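Local structure of staphylococcal enterotoxin-like toxin (Staphylococcus aureus, 4DXF) at residues Met168-Lys173 with Gly193-Asn198; Thr42-Met47 with Asn85-Glu90. The protein probably binds host glycans, as a staphylococcal superantigen-like protein that joins an OB fold to a beta-grasp domain. All blocks are in the same frame, centred on the assembly; numbering follows the deposited sequence.

Contact 1. Residues Met168-Lys173 with Gly193-Asn198; sequences MKNGGK and GTNIDN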
loop_
_atom_site.group_PDB
_atom_site.type_symbol
_atom_site.label_atom_id
_atom_site.label_comp_id
_atom_site.label_asym_id
_atom_site.label_seq_id
_atom_site.Cartn_x
_atom_site.Cartn_y
_atom_site.Cartn_z
ATOM N N MET A 168 2.537 3.141 15.899
ATOM C CA MET A 168 2.429 1.792 16.457
ATOM C C MET A 168 2.225 1.775 17.982
ATOM O O MET A 168 2.780 2.622 18.698
ATOM C CB MET A 168 3.690 1.052 16.056
ATOM C CG MET A 168 3.905 1.037 14.507
ATOM S SD MET A 168 2.469 0.476 13.547
ATOM C CE MET A 168 2.517 -1.351 13.807
ATOM N N LYS A 169 1.436 0.814 18.474
ATOM C CA LYS A 169 1.152 0.644 19.925
ATOM C C LYS A 169 2.451 0.423 20.695
ATOM O O LYS A 169 2.626 0.908 21.839
ATOM C CB LYS A 169 0.209 -0.545 20.191
ATOM C CG LYS A 169 -1.261 -0.205 20.117
ATOM C CD LYS A 169 -2.068 -1.467 20.128
ATOM C CE LYS A 169 -3.466 -1.184 19.708
ATOM N NZ LYS A 169 -3.958 0.037 20.417
ATOM N N ASN A 170 3.366 -0.286 20.044
ATOM C CA ASN A 170 4.664 -0.601 20.619
ATOM C C ASN A 170 5.554 0.652 20.727
ATOM O O ASN A 170 6.715 0.570 21.111
ATOM C CB ASN A 170 5.323 -1.801 19.897
ATOM C CG ASN A 170 6.046 -1.423 18.596
ATOM O OD1 ASN A 170 6.027 -0.280 18.139
ATOM N ND2 ASN A 170 6.721 -2.411 18.012
ATOM N N GLY A 171 4.970 1.823 20.463
ATOM C CA GLY A 171 5.766 3.059 20.419
ATOM C C GLY A 171 6.445 3.477 19.119
ATOM O O GLY A 171 6.829 4.639 18.986
ATOM N N GLY A 172 6.609 2.583 18.153
ATOM C CA GLY A 172 7.264 2.951 16.873
ATOM C C GLY A 172 6.340 3.684 15.873
ATOM O O GLY A 172 5.195 3.988 16.203
ATOM N N LYS A 173 6.839 3.981 14.680
ATOM C CA LYS A 173 6.072 4.698 13.649
ATOM C C LYS A 173 6.609 4.466 12.233
ATOM O O LYS A 173 7.783 4.159 12.083
ATOM C CB LYS A 173 5.996 6.214 13.975
ATOM C CG LYS A 173 7.093 7.060 13.334
ATOM C CD LYS A 173 7.024 8.510 13.883
ATOM C CE LYS A 173 8.416 9.018 14.236
ATOM N NZ LYS A 173 9.239 8.980 13.020
ATOM N N GLY A 193 -0.562 -5.530 11.849
ATOM C CA GLY A 193 -1.837 -4.769 11.808
ATOM C C GLY A 193 -2.466 -4.561 13.156
ATOM O O GLY A 193 -2.953 -3.473 13.449
ATOM N N THR A 194 -2.444 -5.601 14.006
ATOM C CA THR A 194 -3.010 -5.519 15.340
ATOM C C THR A 194 -2.360 -4.467 16.269
ATOM O O THR A 194 -2.961 -4.056 17.260
ATOM C CB THR A 194 -3.001 -6.957 16.033
ATOM O OG1 THR A 194 -1.685 -7.277 16.511
ATOM C CG2 THR A 194 -3.381 -8.028 15.013
ATOM N N ASN A 195 -1.140 -4.051 15.925
ATOM C CA ASN A 195 -0.353 -3.128 16.688
ATOM C C ASN A 195 -0.446 -1.662 16.202
ATOM O O ASN A 195 0.135 -0.779 16.823
ATOM C CB ASN A 195 1.121 -3.579 16.664
ATOM C CG ASN A 195 1.923 -3.032 17.839
ATOM O OD1 ASN A 195 2.777 -2.136 17.675
ATOM N ND2 ASN A 195 1.610 -3.540 19.062
ATOM N N ILE A 196 -1.174 -1.408 15.116
ATOM C CA ILE A 196 -1.399 -0.004 14.710
ATOM C C ILE A 196 -2.272 0.673 15.780
ATOM O O ILE A 196 -3.350 0.185 16.131
ATOM C CB ILE A 196 -2.048 0.063 13.323
ATOM C CG1 ILE A 196 -1.084 -0.511 12.280
ATOM C CG2 ILE A 196 -2.413 1.512 12.930
ATOM C CD1 ILE A 196 -1.743 -0.762 10.872
ATOM N N ASP A 197 -1.811 1.812 16.267
ATOM C CA ASP A 197 -2.563 2.528 17.248
ATOM C C ASP A 197 -3.487 3.609 16.637
ATOM O O ASP A 197 -4.725 3.553 16.786
ATOM C CB ASP A 197 -1.596 3.141 18.246
ATOM C CG ASP A 197 -2.311 3.658 19.448
ATOM O OD1 ASP A 197 -3.190 2.934 20.001
ATOM O OD2 ASP A 197 -2.032 4.801 19.795
ATOM N N ASN A 198 -2.867 4.566 15.946
ATOM C CA ASN A 198 -3.569 5.695 15.282
ATOM C C ASN A 198 -2.717 6.193 14.103
ATOM O O ASN A 198 -1.504 5.878 13.956
ATOM C CB ASN A 198 -3.959 6.845 16.247
ATOM C CG ASN A 198 -2.759 7.567 16.820
ATOM O OD1 ASN A 198 -2.284 8.582 16.286
ATOM N ND2 ASN A 198 -2.225 7.020 17.887
#

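Contact 2. Residues Thr42-Met47 with Asn85-Glu90; sequences TTIRFM and NNYNLE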
loop_
_atom_site.group_PDB
_atom_site.type_symbol
_atom_site.label_atom_id
_atom_site.label_comp_id
_atom_site.label_asym_id
_atom_site.label_seq_id
_atom_site.Cartn_x
_atom_site.Cartn_y
_atom_site.Cartn_z
ATOM N N THR A 42 15.066 -12.349 -15.208
ATOM C CA THR A 42 15.410 -10.949 -15.489
ATOM C C THR A 42 16.099 -10.303 -14.329
ATOM O O THR A 42 16.691 -10.957 -13.477
ATOM C CB THR A 42 14.214 -10.066 -15.985
ATOM O OG1 THR A 42 13.786 -10.521 -17.261
ATOM C CG2 THR A 42 14.626 -8.622 -16.182
ATOM N N THR A 43 16.041 -8.985 -14.316
ATOM C CA THR A 43 16.759 -8.232 -13.329
ATOM C C THR A 43 16.071 -8.347 -11.983
ATOM O O THR A 43 16.588 -7.880 -10.972
ATOM C CB THR A 43 16.947 -6.768 -13.797
ATOM O OG1 THR A 43 15.703 -6.278 -14.321
ATOM C CG2 THR A 43 18.030 -6.733 -14.922
ATOM N N ILE A 44 14.887 -8.974 -11.964
ATOM C CA ILE A 44 14.257 -9.320 -10.666
ATOM C C ILE A 44 13.419 -10.557 -10.775
ATOM O O ILE A 44 13.092 -11.020 -11.857
ATOM C CB ILE A 44 13.392 -8.189 -10.018
ATOM C CG1 ILE A 44 12.230 -7.808 -10.926
ATOM C CG2 ILE A 44 14.316 -6.996 -9.528
ATOM C CD1 ILE A 44 11.247 -6.900 -10.228
ATOM N N ARG A 45 13.031 -11.021 -9.608
ATOM C CA ARG A 45 12.253 -12.224 -9.452
ATOM C C ARG A 45 10.800 -11.862 -9.114
ATOM O O ARG A 45 10.512 -10.728 -8.654
ATOM C CB ARG A 45 12.882 -13.010 -8.312
ATOM C CG ARG A 45 14.283 -13.569 -8.764
ATOM C CD ARG A 45 15.007 -14.071 -7.598
ATOM N NE ARG A 45 14.366 -15.209 -6.920
ATOM C CZ ARG A 45 13.930 -15.200 -5.649
ATOM N NH1 ARG A 45 13.990 -14.097 -4.877
ATOM N NH2 ARG A 45 13.391 -16.307 -5.138
ATOM N N PHE A 46 9.927 -12.839 -9.359
ATOM C CA PHE A 46 8.473 -12.680 -9.254
ATOM C C PHE A 46 7.915 -13.825 -8.438
ATOM O O PHE A 46 8.438 -14.932 -8.458
ATOM C CB PHE A 46 7.780 -12.635 -10.588
ATOM C CG PHE A 46 8.219 -11.452 -11.460
ATOM C CD1 PHE A 46 7.700 -10.186 -11.241
ATOM C CD2 PHE A 46 9.170 -11.631 -12.457
ATOM C CE1 PHE A 46 8.111 -9.062 -12.006
ATOM C CE2 PHE A 46 9.605 -10.521 -13.233
ATOM C CZ PHE A 46 9.057 -9.254 -13.006
ATOM N N MET A 47 6.895 -13.509 -7.673
ATOM C CA MET A 47 6.019 -14.531 -7.067
ATOM C C MET A 47 4.762 -14.604 -7.940
ATOM O O MET A 47 4.046 -13.595 -8.131
ATOM C CB MET A 47 5.677 -14.151 -5.591
ATOM C CG MET A 47 4.678 -15.246 -4.984
ATOM S SD MET A 47 4.261 -14.966 -3.326
ATOM C CE MET A 47 5.703 -15.351 -2.437
ATOM N N ASN A 85 4.447 -1.846 -16.998
ATOM C CA ASN A 85 5.772 -2.270 -16.592
ATOM C C ASN A 85 6.689 -2.436 -17.813
ATOM O O ASN A 85 6.200 -2.418 -18.954
ATOM C CB ASN A 85 5.673 -3.587 -15.797
ATOM C CG ASN A 85 5.184 -4.742 -16.634
ATOM O OD1 ASN A 85 6.000 -5.509 -17.136
ATOM N ND2 ASN A 85 3.870 -4.892 -16.783
ATOM N N ASN A 86 7.987 -2.581 -17.553
ATOM C CA ASN A 86 9.011 -2.727 -18.602
ATOM C C ASN A 86 9.418 -4.177 -18.809
ATOM O O ASN A 86 10.486 -4.461 -19.396
ATOM C CB ASN A 86 10.263 -1.951 -18.208
ATOM C CG ASN A 86 10.020 -0.461 -18.093
ATOM O OD1 ASN A 86 10.370 0.167 -17.091
ATOM N ND2 ASN A 86 9.394 0.108 -19.099
ATOM N N TYR A 87 8.604 -5.102 -18.287
ATOM C CA TYR A 87 8.952 -6.512 -18.367
ATOM C C TYR A 87 8.057 -7.219 -19.349
ATOM O O TYR A 87 8.098 -8.451 -19.448
ATOM C CB TYR A 87 8.871 -7.199 -16.985
ATOM C CG TYR A 87 9.755 -6.612 -15.929
ATOM C CD1 TYR A 87 11.098 -6.959 -15.845
ATOM C CD2 TYR A 87 9.253 -5.691 -14.990
ATOM C CE1 TYR A 87 11.939 -6.414 -14.868
ATOM C CE2 TYR A 87 10.093 -5.158 -13.994
ATOM C CZ TYR A 87 11.440 -5.517 -13.964
ATOM O OH TYR A 87 12.275 -4.983 -12.978
ATOM N N ASN A 88 7.252 -6.442 -20.064
ATOM C CA ASN A 88 6.211 -6.954 -20.948
ATOM C C ASN A 88 5.267 -7.980 -20.254
ATOM O O ASN A 88 4.903 -9.000 -20.825
ATOM C CB ASN A 88 6.796 -7.472 -22.287
ATOM C CG ASN A 88 5.746 -7.534 -23.417
ATOM O OD1 ASN A 88 4.953 -6.601 -23.614
ATOM N ND2 ASN A 88 5.747 -8.644 -24.168
ATOM N N LEU A 89 4.836 -7.674 -19.031
ATOM C CA LEU A 89 3.932 -8.601 -18.302
ATOM C C LEU A 89 2.520 -8.073 -18.241
ATOM O O LEU A 89 2.319 -6.891 -17.994
ATOM C CB LEU A 89 4.466 -8.809 -16.908
ATOM C CG LEU A 89 5.800 -9.521 -16.839
ATOM C CD1 LEU A 89 6.263 -9.537 -15.393
ATOM C CD2 LEU A 89 5.695 -10.980 -17.445
ATOM N N GLU A 90 1.534 -8.927 -18.494
ATOM C CA GLU A 90 0.164 -8.473 -18.597
ATOM C C GLU A 90 -0.432 -8.039 -17.214
ATOM O O GLU A 90 -1.233 -7.081 -17.104
ATOM C CB GLU A 90 -0.639 -9.609 -19.211
ATOM C CG GLU A 90 -2.111 -9.353 -19.509
ATOM C CD GLU A 90 -2.851 -10.620 -20.006
ATOM O OE1 GLU A 90 -2.199 -11.715 -20.141
ATOM O OE2 GLU A 90 -4.089 -10.512 -20.242
#

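Contact 1. Residues Met168-Lys173 with Gly193-Asn198
In the beta-grasp domain, the type I turn from Met-168 to Gly-171, in the loop between strands 162-168 and 173-177, meets the start of strand 196-203 where a short 3-10 segment leads into it. Met-168 and Ile-196 form an antiparallel, non-hydrogen-bonded pair, and past it the turn is held from Asn-195. The backbone N of Lys-169 donates to Asn-195 O at 2.6 Å, nearly straight at 173°. One residue on, Asn-170 N reaches the side-chain OD1 of Asn-195 at 3.1 Å, tilted from its carbonyl plane. The Asn-195 amide gets there because CG stands anti to the backbone N (chi1 -157°), which brings it beside the turn, ND2 3.5 Å from Lys-169 CB. Asn-170 stiffens the same loop by an Asx turn, its OD1 accepting from Gly-172 N. Met-168 bends at chi2 and chi3; its SD lies 3.9 Å from Ile-196 CG1, and CE rests on Asn-195 CB at the same distance. Beyond the pair, a classic beta bulge sets Asp-197 and Asn-198 both opposite Lys-167. Lys-169 runs extended past Asn-195 O and kinks only at its last torsion, bringing NZ to the anti lone pair of Asp-197 OD1 in a 3.0 Å salt bridge.

Contact 2. Residues Thr42-Met47 with Asn85-Glu90
An aromatic cluster at the surface of the OB-fold domain joins strand 46-49 and the residues leading into it to the loop before strand 92-99. At its centre Phe-46 drives its CZ edge into the face of Tyr-87: the planes stand at 84°, the centroids are 5.4 Å apart, and CZ sits 3.9 Å above the middle of the Tyr-87 ring. Leu-89 adds a CH-pi contact to this T-shaped pair; pointing against Phe-46, it lays CD1 over one face of that ring, 4.0 Å from the centroid and offset toward the rim. In this OB fold Phe-46, on strand 46-49, also meets the ring of Trp-41 and packs on Lys-57 and Ala-59 of the neighbouring strand 56-59. The loop is shaped by Asn-85, whose OD1 takes Tyr-87 N in an Asx turn and Leu-89 N on a lone pair at 3.1 Å, while its ND2 returns a 2.8 Å bond to Leu-89 O; the amide thus fixes the backbone at both residues that reach across. Round the rim of Tyr-87, Thr-42 CG2 lies in the ring plane 3.7 Å from CE1, with Thr-43 OG1 near the same edge. Ile-44 crosses the phenol end at about a right angle, CG1 and CD1 each 3.5 Å from Tyr-87 OH.

In the fold
Contact 2 comes first along the chain and is complete before contact 1 opens, so the two follow in series, one in each domain of the superantigen fold. Their centres lie 34 Å apart on opposite sides of the chain's centre, and the nearest atoms are about 18 Å apart. They share no sheet: contact 2 brings the start of strand 46-49 to the loop before 92-99, with strand 56-59 between those two strands in the sheet of the OB-fold domain, whereas contact 1 joins neighbouring strands 162-168 and 196-203 of the five-stranded beta-grasp sheet. Each stays within its own domain: contact 1 rests mainly on polar bonds to a turn, contact 2 on apolar and aromatic contacts between a strand start and a loop.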